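Local coordinates for leucine aminopeptidase 1 (Caenorhabditis elegans, PDB 2HC9), which is a zinc-dependent aminopeptidase of the M17 family that releases N-terminal amino acids, preferably leucine, from peptides and probably serves as a digestive enzyme, at residues 293-298 with 481-486. The protein carries 1 engineered substitution. Numbering follows the deposited sequence.
Sequences GFSQTL and GKYTSV
Tyr483 fits between Phe294 and Gln296, a place suited to a broad ring that can offer an edge to one and a face to the other. Its CB lies over one face of the Phe294 ring, 3.6 Å from CE1, and its ring edge is turned toward that face in an offset edge-to-face pair, planes at 76°. Gln296 brings a methylene for the ring and an amide that both donates and accepts: with the chain bent at chi2 (-63°), CG sits over a face of the tyrosine ring, 3.4 Å from Tyr483 CD1, while NE2 turns back to donate to Ser295 OG (3.2 Å) and OE1 accepts from Glu245 N. Lys482 CG covers the opposite face. Ser295 N donates to Tyr483 O at 2.9 Å, a bent bond.

With an alanine at Gln296, the tyrosine face would probably lose its packed methylene, and Glu245 N and Ser295 OG their partners. Thr484 suits its turn: OG1 donates to Gly481 O (2.7 Å) and accepts from Val486 N, an ST turn, while CG2 meets the Phe294 edge. Phe294 packs further on Leu289 and Ile247. The contact joins the loop leading into strand 297-307 of the catalytic domain's central sheet to the 3-10 turn and loop after helix 473-480, away from the zinc site.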
loop_
_atom_site.group_PDB
_atom_site.type_symbol
_atom_site.label_atom_id
_atom_site.label_comp_id
_atom_site.label_asym_id
_atom_site.label_seq_id
_atom_site.Cartn_x
_atom_site.Cartn_y
_atom_site.Cartn_z
ATOM N N GLY A 293 -47.858 24.073 -8.864
ATOM C CA GLY A 293 -48.645 24.883 -7.953
ATOM C C GLY A 293 -48.183 24.756 -6.509
ATOM O O GLY A 293 -48.997 24.646 -5.594
ATOM N N PHE A 294 -46.873 24.755 -6.302
ATOM C CA PHE A 294 -46.330 24.541 -4.959
ATOM C C PHE A 294 -46.709 25.692 -4.013
ATOM O O PHE A 294 -46.393 26.870 -4.264
ATOM C CB PHE A 294 -44.805 24.402 -4.994
ATOM C CG PHE A 294 -44.220 23.821 -3.723
ATOM C CD1 PHE A 294 -44.238 22.436 -3.502
ATOM C CD2 PHE A 294 -43.616 24.649 -2.774
ATOM C CE1 PHE A 294 -43.686 21.883 -2.323
ATOM C CE2 PHE A 294 -43.063 24.109 -1.604
ATOM C CZ PHE A 294 -43.104 22.726 -1.382
ATOM N N SER A 295 -47.374 25.333 -2.926
ATOM C CA SER A 295 -48.157 26.289 -2.151
ATOM C C SER A 295 -47.339 26.941 -1.023
ATOM O O SER A 295 -47.823 27.862 -0.362
ATOM C CB SER A 295 -49.384 25.602 -1.556
ATOM O OG SER A 295 -48.998 24.681 -0.551
ATOM N N GLN A 296 -46.124 26.441 -0.781
ATOM C CA GLN A 296 -45.286 26.968 0.301
ATOM C C GLN A 296 -44.077 27.689 -0.255
ATOM O O GLN A 296 -43.775 27.592 -1.431
ATOM C CB GLN A 296 -44.860 25.840 1.240
ATOM C CG GLN A 296 -46.018 25.033 1.763
ATOM C CD GLN A 296 -46.963 25.868 2.611
ATOM O OE1 GLN A 296 -46.528 26.617 3.492
ATOM N NE2 GLN A 296 -48.265 25.771 2.320
ATOM N N THR A 297 -43.393 28.446 0.589
ATOM C CA THR A 297 -42.218 29.128 0.122
ATOM C C THR A 297 -41.115 28.072 0.010
ATOM O O THR A 297 -40.957 27.226 0.907
ATOM C CB THR A 297 -41.809 30.246 1.104
ATOM O OG1 THR A 297 -42.784 31.303 1.036
ATOM C CG2 THR A 297 -40.425 30.803 0.754
ATOM N N LEU A 298 -40.381 28.118 -1.102
ATOM C CA LEU A 298 -39.413 27.061 -1.437
ATOM C C LEU A 298 -38.193 27.719 -2.050
ATOM O O LEU A 298 -38.328 28.607 -2.904
ATOM C CB LEU A 298 -40.008 26.051 -2.433
ATOM C CG LEU A 298 -39.122 24.849 -2.798
ATOM C CD1 LEU A 298 -38.853 23.965 -1.549
ATOM C CD2 LEU A 298 -39.749 24.020 -3.953
ATOM N N GLY A 481 -44.883 16.692 -2.011
ATOM C CA GLY A 481 -45.978 16.735 -2.996
ATOM C C GLY A 481 -47.351 17.089 -2.439
ATOM O O GLY A 481 -48.231 17.503 -3.190
ATOM N N LYS A 482 -47.535 16.961 -1.129
ATOM C CA LYS A 482 -48.799 17.393 -0.485
ATOM C C LYS A 482 -49.052 18.902 -0.650
ATOM O O LYS A 482 -50.171 19.358 -0.498
ATOM C CB LYS A 482 -48.818 17.018 1.005
ATOM C CG LYS A 482 -47.788 17.788 1.842
ATOM C CD LYS A 482 -47.538 17.137 3.186
ATOM C CE LYS A 482 -48.166 17.956 4.291
ATOM N NZ LYS A 482 -47.769 17.467 5.650
ATOM N N TYR A 483 -48.007 19.670 -0.967
ATOM C CA TYR A 483 -48.140 21.105 -1.199
ATOM C C TYR A 483 -48.359 21.479 -2.669
ATOM O O TYR A 483 -48.426 22.669 -3.004
ATOM C CB TYR A 483 -46.920 21.843 -0.684
ATOM C CG TYR A 483 -46.611 21.594 0.772
ATOM C CD1 TYR A 483 -47.525 21.941 1.773
ATOM C CD2 TYR A 483 -45.389 21.047 1.153
ATOM C CE1 TYR A 483 -47.227 21.716 3.140
ATOM C CE2 TYR A 483 -45.081 20.831 2.502
ATOM C CZ TYR A 483 -46.003 21.172 3.482
ATOM O OH TYR A 483 -45.691 20.953 4.816
ATOM N N THR A 484 -48.434 20.467 -3.532
ATOM C CA THR A 484 -48.728 20.674 -4.954
ATOM C C THR A 484 -50.206 20.440 -5.245
ATOM O O THR A 484 -50.973 19.997 -4.370
ATOM C CB THR A 484 -47.942 19.702 -5.856
ATOM O OG1 THR A 484 -48.464 18.378 -5.690
ATOM C CG2 THR A 484 -46.439 19.727 -5.511
ATOM N N SER A 485 -50.583 20.703 -6.500
ATOM C CA SER A 485 -51.917 20.413 -6.975
ATOM C C SER A 485 -52.073 19.001 -7.500
ATOM O O SER A 485 -53.129 18.686 -8.046
ATOM C CB SER A 485 -52.313 21.396 -8.087
ATOM O OG SER A 485 -51.400 21.324 -9.174
ATOM N N VAL A 486 -51.051 18.146 -7.363
ATOM C CA VAL A 486 -51.079 16.857 -8.063
ATOM C C VAL A 486 -51.882 15.820 -7.282
ATOM O O VAL A 486 -51.509 15.483 -6.167
ATOM C CB VAL A 486 -49.648 16.311 -8.332
ATOM C CG1 VAL A 486 -49.722 15.063 -9.216
ATOM C CG2 VAL A 486 -48.788 17.382 -9.032
#